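Side-chain contacts in insecticidal crystal protein Cry7Cal (PDB 5ZI1), which is a three-domain Cry toxin active against the migratory locust, probably binding receptors on gut cells and perforating their membrane: residues M60-A65 and R219-I224; F254-G259 and S409-I414. One frame throughout, in Å; residues are numbered along the deposited sequence.

Interaction 1 (M60-A65 and R219-I224); sequences MNEVEA and RREMTI
Two side chains of unlike shape bring the carboxylates of Glu-62 and Glu-221 together. Glu-62 places CG trans to its backbone N (chi1 -173°) and then bends at the next bond (chi2 61°), whereas Glu-221 has CG anti to its own carbonyl carbon, beside the backbone N, and runs extended beyond it. The two side chains meet at roughly a right angle. OE2 of Glu-62 lies 3.0 Å from OE1 of Glu-221 and 3.6 Å from OE2 of the same carboxylate, whose plane is turned 47° against that of Glu-62. OE1 of Glu-221 also rests against the aliphatic part of its neighbour, 3.3 Å from CG of Glu-62. Both oxygens of the close pair are acceptors and the sheer proximity of like charges should be unfavourable, so a raised proton affinity of one glutamate would be consistent with the geometry, although the coordinates do not say which.

One residue further along each helix the chemistry turns apolar. Met-222 folds at both of its outer torsions, which carries SD toward Val-63 although the CB of Met-222 does not face that helix; SD ends 4.1 Å from CG2 of Val-63, a methyl that stands beside its own backbone N. This single touch is loose, and Val-63 and Met-222 have the nearest CA atoms of the two segments, 8.4 Å apart. Only 143 Å² is buried in all.

The contact joins helices 54-67 and 208-227 within the helical bundle of the N-terminal, pore-forming domain of the Cry family. Helix 13-26 touches both glutamates, through Met-13 and Ile-14, while Thr-142 of helix 141-165 touches both Val-63 and Met-222, Leu-141 touches Met-222, and Tyr-194 of helix 169-202 adds to the surroundings of Met-222.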
ATOM      1  N   MET A  60      14.826  -8.734  -9.855  1.00 48.58           N
ATOM      2  CA  MET A  60      14.741  -8.926 -11.297  1.00 52.59           C
ATOM      3  C   MET A  60      14.061 -10.247 -11.654  1.00 51.20           C
ATOM      4  O   MET A  60      13.193 -10.279 -12.534  1.00 51.92           O
ATOM      5  CB  MET A  60      16.138  -8.842 -11.910  1.00 50.51           C
ATOM      6  CG  MET A  60      16.708  -7.432 -11.853  1.00 50.56           C
ATOM      7  SD  MET A  60      18.302  -7.234 -12.664  1.00 58.91           S
ATOM      8  CE  MET A  60      19.423  -7.544 -11.310  1.00 51.30           C
ATOM      9  N   ASN A  61      14.424 -11.341 -10.979  1.00 53.20           N
ATOM     10  CA  ASN A  61      13.861 -12.654 -11.330  1.00 53.95           C
ATOM     11  C   ASN A  61      12.358 -12.694 -11.106  1.00 50.55           C
ATOM     12  O   ASN A  61      11.604 -13.114 -11.987  1.00 53.55           O
ATOM     13  CB  ASN A  61      14.539 -13.766 -10.534  1.00 49.81           C
ATOM     14  CG  ASN A  61      15.959 -14.036 -11.003  1.00 58.85           C
ATOM     15  OD1 ASN A  61      16.287 -13.857 -12.186  1.00 60.66           O
ATOM     16  ND2 ASN A  61      16.817 -14.456 -10.076  1.00 55.70           N
ATOM     17  N   GLU A  62      11.898 -12.229  -9.946  1.00 53.28           N
ATOM     18  CA  GLU A  62      10.463 -12.203  -9.670  1.00 52.16           C
ATOM     19  C   GLU A  62       9.701 -11.371 -10.706  1.00 55.23           C
ATOM     20  O   GLU A  62       8.662 -11.806 -11.223  1.00 54.40           O
ATOM     21  CB  GLU A  62      10.216 -11.664  -8.261  1.00 51.99           C
ATOM     22  CG  GLU A  62       8.775 -11.758  -7.820  1.00 56.96           C
ATOM     23  CD  GLU A  62       8.286 -13.194  -7.801  1.00 69.39           C
ATOM     24  OE1 GLU A  62       9.080 -14.079  -7.398  1.00 67.55           O
ATOM     25  OE2 GLU A  62       7.120 -13.433  -8.198  1.00 71.21           O
ATOM     26  N   VAL A  63      10.199 -10.172 -11.035  1.00 48.25           N
ATOM     27  CA  VAL A  63       9.440  -9.325 -11.952  1.00 51.61           C
ATOM     28  C   VAL A  63       9.453  -9.902 -13.364  1.00 47.59           C
ATOM     29  O   VAL A  63       8.422  -9.913 -14.048  1.00 51.61           O
ATOM     30  CB  VAL A  63       9.943  -7.866 -11.934  1.00 53.05           C
ATOM     31  CG1 VAL A  63       9.062  -7.022 -12.832  1.00 42.60           C
ATOM     32  CG2 VAL A  63       9.910  -7.316 -10.529  1.00 50.97           C
ATOM     33  N   GLU A  64      10.604 -10.384 -13.831  1.00 51.40           N
ATOM     34  CA  GLU A  64      10.622 -11.148 -15.084  1.00 57.02           C
ATOM     35  C   GLU A  64       9.516 -12.203 -15.115  1.00 54.56           C
ATOM     36  O   GLU A  64       8.775 -12.316 -16.100  1.00 57.41           O
ATOM     37  CB  GLU A  64      11.983 -11.820 -15.286  1.00 56.03           C
ATOM     38  CG  GLU A  64      13.123 -10.905 -15.637  1.00 53.85           C
ATOM     39  CD  GLU A  64      14.455 -11.588 -15.438  1.00 59.05           C
ATOM     40  OE1 GLU A  64      15.429 -11.198 -16.107  1.00 60.60           O
ATOM     41  OE2 GLU A  64      14.528 -12.535 -14.620  1.00 61.47           O
ATOM     42  N   ALA A  65       9.383 -12.980 -14.035  1.00 49.94           N
ATOM     43  CA  ALA A  65       8.371 -14.036 -13.998  1.00 53.63           C
ATOM     44  C   ALA A  65       6.963 -13.460 -14.039  1.00 55.69           C
ATOM     45  O   ALA A  65       6.087 -14.003 -14.718  1.00 58.87           O
ATOM     46  CB  ALA A  65       8.542 -14.904 -12.744  1.00 45.42           C
ATOM     47  N   ARG A 219      -0.298  -7.100  -9.544  1.00 40.04           N
ATOM     48  CA  ARG A 219      -0.794  -5.996  -8.728  1.00 44.16           C
ATOM     49  C   ARG A 219      -0.410  -6.176  -7.263  1.00 44.90           C
ATOM     50  O   ARG A 219       0.098  -5.247  -6.626  1.00 46.27           O
ATOM     51  CB  ARG A 219      -2.309  -5.876  -8.882  1.00 45.35           C
ATOM     52  CG  ARG A 219      -2.991  -5.068  -7.790  1.00 43.97           C
ATOM     53  CD  ARG A 219      -4.425  -4.710  -8.198  1.00 43.11           C
ATOM     54  NE  ARG A 219      -5.203  -5.906  -8.512  1.00 38.41           N
ATOM     55  CZ  ARG A 219      -6.324  -5.904  -9.238  1.00 49.86           C
ATOM     56  NH1 ARG A 219      -6.810  -4.747  -9.732  1.00 40.13           N
ATOM     57  NH2 ARG A 219      -6.958  -7.062  -9.484  1.00 37.25           N
ATOM     58  N   ARG A 220      -0.614  -7.378  -6.716  1.00 45.50           N
ATOM     59  CA  ARG A 220      -0.366  -7.578  -5.291  1.00 41.30           C
ATOM     60  C   ARG A 220       1.106  -7.410  -4.965  1.00 40.82           C
ATOM     61  O   ARG A 220       1.469  -6.630  -4.079  1.00 45.82           O
ATOM     62  CB  ARG A 220      -0.840  -8.957  -4.844  1.00 41.45           C
ATOM     63  CG  ARG A 220      -0.578  -9.198  -3.381  1.00 41.14           C
ATOM     64  CD  ARG A 220      -1.135 -10.539  -2.925  1.00 46.67           C
ATOM     65  NE  ARG A 220      -0.281 -11.641  -3.365  1.00 48.93           N
ATOM     66  CZ  ARG A 220      -0.590 -12.479  -4.350  1.00 45.65           C
ATOM     67  NH1 ARG A 220      -1.745 -12.356  -5.001  1.00 42.23           N
ATOM     68  NH2 ARG A 220       0.257 -13.447  -4.672  1.00 50.46           N
ATOM     69  N   GLU A 221       1.974  -8.114  -5.689  1.00 38.75           N
ATOM     70  CA  GLU A 221       3.399  -8.064  -5.377  1.00 42.22           C
ATOM     71  C   GLU A 221       4.011  -6.697  -5.701  1.00 43.36           C
ATOM     72  O   GLU A 221       4.843  -6.200  -4.933  1.00 40.78           O
ATOM     73  CB  GLU A 221       4.128  -9.182  -6.113  1.00 42.17           C
ATOM     74  CG  GLU A 221       3.741 -10.610  -5.598  1.00 45.87           C
ATOM     75  CD  GLU A 221       4.723 -11.669  -6.054  1.00 54.25           C
ATOM     76  OE1 GLU A 221       5.772 -11.286  -6.617  1.00 57.35           O
ATOM     77  OE2 GLU A 221       4.460 -12.885  -5.860  1.00 62.36           O
ATOM     78  N   MET A 222       3.622  -6.073  -6.825  1.00 38.54           N
ATOM     79  CA  MET A 222       4.224  -4.787  -7.205  1.00 48.76           C
ATOM     80  C   MET A 222       3.695  -3.626  -6.383  1.00 43.32           C
ATOM     81  O   MET A 222       4.374  -2.596  -6.278  1.00 47.06           O
ATOM     82  CB  MET A 222       4.013  -4.488  -8.690  1.00 40.64           C
ATOM     83  CG  MET A 222       4.614  -5.539  -9.584  1.00 40.13           C
ATOM     84  SD  MET A 222       6.388  -5.692  -9.316  1.00 49.32           S
ATOM     85  CE  MET A 222       6.938  -4.204 -10.197  1.00 53.12           C
ATOM     86  N   THR A 223       2.495  -3.765  -5.819  1.00 44.81           N
ATOM     87  CA  THR A 223       2.061  -2.845  -4.777  1.00 41.24           C
ATOM     88  C   THR A 223       3.062  -2.841  -3.631  1.00 47.83           C
ATOM     89  O   THR A 223       3.514  -1.772  -3.184  1.00 45.40           O
ATOM     90  CB  THR A 223       0.666  -3.250  -4.304  1.00 46.23           C
ATOM     91  OG1 THR A 223      -0.255  -3.071  -5.391  1.00 48.21           O
ATOM     92  CG2 THR A 223       0.207  -2.423  -3.107  1.00 48.50           C
ATOM     93  N   ILE A 224       3.455  -4.041  -3.181  1.00 43.79           N
ATOM     94  CA  ILE A 224       4.410  -4.190  -2.090  1.00 42.58           C
ATOM     95  C   ILE A 224       5.811  -3.777  -2.523  1.00 38.75           C
ATOM     96  O   ILE A 224       6.544  -3.144  -1.768  1.00 44.34           O
ATOM     97  CB  ILE A 224       4.403  -5.646  -1.587  1.00 44.78           C
ATOM     98  CG1 ILE A 224       3.062  -6.000  -0.946  1.00 45.76           C
ATOM     99  CG2 ILE A 224       5.570  -5.896  -0.632  1.00 39.92           C
ATOM    100  CD1 ILE A 224       2.986  -7.448  -0.492  1.00 44.78           C
TER

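Interaction 2 (F254-G259 and S409-I414); sequences FTDPIG and SDQLPI
Gln-411 reaches across to Thr-255 and Asp-256 in the beta-prism domain, the middle domain of the three-domain Cry fold, where two loops following strands 252-254 and 404-407 meet beside helix 208-227. The tight part surrounds a single oxygen. OE1 of Gln-411 accepts from the backbone N of Asp-256 at 2.7 Å, with an N-H...O angle of 170°; the donor lies in the carbonyl plane, on a lone pair, so the bond is short, nearly straight and well directed. The same OE1 sits 3.3 Å from CB of Thr-255. The side chain of Gln-411 runs extended beyond CG (chi2 160°) and so carries its amide to Asp-256. On this packed side, too, CG2 of Thr-255 rests against the end of the leucine branch, 3.8 Å from CD1 of Leu-412, with Trp-452 also against the leucine.

The carboxylate of Asp-256 flanks the amide, with CG 3.4 Å from OE1 of Gln-411 and the two planes 32° apart. OD1 and OE1 are both acceptors and form no bond; the carboxylate is instead held by a salt bridge from OD2 to Arg-217, and by Arg-220, which probably balance its charge. The polar end of Thr-255 likewise turns to other company, OG1 being hydrogen-bonded to NE1 of Trp-452.

The NE2 end of the amide is the looser side: there the loops do not bond directly, and a single water joins them. It accepts from NE2 of Gln-411 at 2.8 Å and donates to the backbone O of Asp-256 at 2.7 Å.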
ATOM      1  N   PHE A 254      -5.350  -8.324  -2.813  1.00 45.11           N
ATOM      2  CA  PHE A 254      -5.992  -9.638  -2.759  1.00 45.81           C
ATOM      3  C   PHE A 254      -4.996 -10.747  -3.030  1.00 43.40           C
ATOM      4  O   PHE A 254      -4.221 -10.669  -3.988  1.00 40.86           O
ATOM      5  CB  PHE A 254      -7.150  -9.731  -3.750  1.00 43.74           C
ATOM      6  CG  PHE A 254      -8.366  -8.960  -3.300  1.00 48.84           C
ATOM      7  CD1 PHE A 254      -8.408  -7.558  -3.433  1.00 41.69           C
ATOM      8  CD2 PHE A 254      -9.437  -9.617  -2.692  1.00 43.93           C
ATOM      9  CE1 PHE A 254      -9.516  -6.833  -3.023  1.00 39.36           C
ATOM     10  CE2 PHE A 254     -10.546  -8.903  -2.264  1.00 43.24           C
ATOM     11  CZ  PHE A 254     -10.584  -7.501  -2.416  1.00 45.12           C
ATOM     12  N   THR A 255      -5.023 -11.770  -2.167  1.00 43.41           N
ATOM     13  CA  THR A 255      -4.257 -12.993  -2.355  1.00 42.40           C
ATOM     14  C   THR A 255      -4.905 -13.834  -3.454  1.00 44.50           C
ATOM     15  O   THR A 255      -6.031 -13.565  -3.892  1.00 40.48           O
ATOM     16  CB  THR A 255      -4.163 -13.785  -1.040  1.00 49.30           C
ATOM     17  OG1 THR A 255      -5.442 -13.828  -0.386  1.00 44.21           O
ATOM     18  CG2 THR A 255      -3.133 -13.174  -0.079  1.00 39.92           C
ATOM     19  N   ASP A 256      -4.181 -14.859  -3.916  1.00 43.81           N
ATOM     20  CA  ASP A 256      -4.683 -15.660  -5.031  1.00 45.91           C
ATOM     21  C   ASP A 256      -6.021 -16.303  -4.667  1.00 42.08           C
ATOM     22  O   ASP A 256      -6.269 -16.626  -3.498  1.00 42.23           O
ATOM     23  CB  ASP A 256      -3.688 -16.750  -5.424  1.00 47.53           C
ATOM     24  CG  ASP A 256      -2.383 -16.185  -5.946  1.00 51.80           C
ATOM     25  OD1 ASP A 256      -2.329 -14.956  -6.218  1.00 51.81           O
ATOM     26  OD2 ASP A 256      -1.413 -16.968  -6.093  1.00 48.94           O
ATOM     27  N   PRO A 257      -6.914 -16.483  -5.639  1.00 43.77           N
ATOM     28  CA  PRO A 257      -8.212 -17.097  -5.319  1.00 40.67           C
ATOM     29  C   PRO A 257      -8.030 -18.482  -4.713  1.00 46.05           C
ATOM     30  O   PRO A 257      -7.091 -19.213  -5.043  1.00 45.39           O
ATOM     31  CB  PRO A 257      -8.931 -17.144  -6.671  1.00 40.43           C
ATOM     32  CG  PRO A 257      -8.270 -15.962  -7.475  1.00 40.03           C
ATOM     33  CD  PRO A 257      -6.820 -16.044  -7.048  1.00 37.80           C
ATOM     34  N   ILE A 258      -8.914 -18.812  -3.776  1.00 43.52           N
ATOM     35  CA  ILE A 258      -8.838 -20.094  -3.060  1.00 42.95           C
ATOM     36  C   ILE A 258      -9.613 -21.089  -3.911  1.00 48.94           C
ATOM     37  O   ILE A 258     -10.805 -21.336  -3.722  1.00 47.26           O
ATOM     38  CB  ILE A 258      -9.393 -19.999  -1.637  1.00 49.56           C
ATOM     39  CG1 ILE A 258      -8.750 -18.857  -0.844  1.00 36.50           C
ATOM     40  CG2 ILE A 258      -9.225 -21.325  -0.911  1.00 45.22           C
ATOM     41  CD1 ILE A 258      -9.435 -18.683   0.494  1.00 37.78           C
ATOM     42  N   GLY A 259      -8.924 -21.647  -4.900  1.00 47.49           N
ATOM     43  CA  GLY A 259      -9.515 -22.624  -5.785  1.00 41.47           C
ATOM     44  C   GLY A 259      -8.522 -23.742  -6.026  1.00 46.42           C
ATOM     45  O   GLY A 259      -7.331 -23.614  -5.735  1.00 46.18           O
ATOM     46  N   SER A 409       0.066 -16.752   4.662  1.00 51.88           N
ATOM     47  CA  SER A 409       1.413 -16.292   4.950  1.00 46.46           C
ATOM     48  C   SER A 409       2.425 -16.764   3.933  1.00 49.40           C
ATOM     49  O   SER A 409       3.593 -16.387   4.041  1.00 53.99           O
ATOM     50  CB  SER A 409       1.842 -16.759   6.336  1.00 51.22           C
ATOM     51  OG  SER A 409       1.760 -18.180   6.438  1.00 58.90           O
ATOM     52  N   ASP A 410       2.031 -17.596   2.971  1.00 51.69           N
ATOM     53  CA  ASP A 410       2.956 -17.941   1.901  1.00 54.52           C
ATOM     54  C   ASP A 410       2.954 -16.922   0.769  1.00 57.80           C
ATOM     55  O   ASP A 410       3.896 -16.912  -0.027  1.00 63.29           O
ATOM     56  CB  ASP A 410       2.640 -19.325   1.357  1.00 58.70           C
ATOM     57  CG  ASP A 410       3.232 -20.414   2.218  1.00 68.50           C
ATOM     58  OD1 ASP A 410       4.472 -20.414   2.399  1.00 72.17           O
ATOM     59  OD2 ASP A 410       2.455 -21.235   2.754  1.00 69.15           O
ATOM     60  N   GLN A 411       1.915 -16.090   0.665  1.00 50.17           N
ATOM     61  CA  GLN A 411       1.930 -14.939  -0.225  1.00 50.11           C
ATOM     62  C   GLN A 411       2.219 -13.643   0.517  1.00 54.21           C
ATOM     63  O   GLN A 411       2.857 -12.748  -0.047  1.00 52.07           O
ATOM     64  CB  GLN A 411       0.595 -14.817  -0.966  1.00 46.33           C
ATOM     65  CG  GLN A 411       0.340 -15.941  -1.956  1.00 41.42           C
ATOM     66  CD  GLN A 411      -1.127 -16.089  -2.313  1.00 47.01           C
ATOM     67  OE1 GLN A 411      -1.766 -15.147  -2.791  1.00 44.34           O
ATOM     68  NE2 GLN A 411      -1.681 -17.289  -2.073  1.00 49.38           N
ATOM     69  N   LEU A 412       1.783 -13.544   1.777  1.00 50.84           N
ATOM     70  CA  LEU A 412       1.983 -12.375   2.629  1.00 44.94           C
ATOM     71  C   LEU A 412       2.653 -12.851   3.910  1.00 48.49           C
ATOM     72  O   LEU A 412       1.980 -13.149   4.903  1.00 48.44           O
ATOM     73  CB  LEU A 412       0.661 -11.675   2.929  1.00 41.98           C
ATOM     74  CG  LEU A 412      -0.128 -11.074   1.770  1.00 44.84           C
ATOM     75  CD1 LEU A 412      -1.494 -10.677   2.272  1.00 37.54           C
ATOM     76  CD2 LEU A 412       0.612  -9.866   1.127  1.00 41.56           C
ATOM     77  N   PRO A 413       3.977 -12.927   3.924  1.00 50.43           N
ATOM     78  CA  PRO A 413       4.663 -13.592   5.034  1.00 48.11           C
ATOM     79  C   PRO A 413       4.564 -12.835   6.344  1.00 54.02           C
ATOM     80  O   PRO A 413       4.403 -11.612   6.394  1.00 56.58           O
ATOM     81  CB  PRO A 413       6.115 -13.680   4.553  1.00 50.40           C
ATOM     82  CG  PRO A 413       6.230 -12.620   3.513  1.00 54.70           C
ATOM     83  CD  PRO A 413       4.898 -12.574   2.839  1.00 50.57           C
ATOM     84  N   ILE A 414       4.630 -13.603   7.424  1.00 54.60           N
ATOM     85  CA  ILE A 414       4.655 -13.074   8.773  1.00 55.24           C
ATOM     86  C   ILE A 414       5.916 -13.592   9.448  1.00 60.10           C
ATOM     87  O   ILE A 414       6.641 -14.429   8.914  1.00 60.18           O
ATOM     88  CB  ILE A 414       3.408 -13.465   9.577  1.00 54.23           C
ATOM     89  CG1 ILE A 414       3.383 -14.987   9.790  1.00 56.30           C
ATOM     90  CG2 ILE A 414       2.161 -12.978   8.873  1.00 52.36           C
ATOM     91  CD1 ILE A 414       2.147 -15.466  10.462  1.00 53.38           C
TER
HETATM   92  O   HOH W   1      -4.406 -17.632  -1.851  1.00 42.91           O

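How the interactions relate
Both contacts are partly buried and small, yet they differ in what joins their halves. Interaction 1 pairs helices inside the N-terminal bundle, through like charges and one thioether-methyl touch; interaction 2 ties loops of the middle domain by a backbone-to-amide hydrogen bond and a water bridge. Their centres lie about 14 Å apart, and helix 208-227 serves both: its segment 219-224 faces helix 54-67, while Arg-220 turns to the other domain. There NH1 of Arg-220 makes a salt bridge of 2.9 Å to OD1 of Asp-256 and a probable hydrogen bond to O of Phe-254, linking the two sites across the domain boundary.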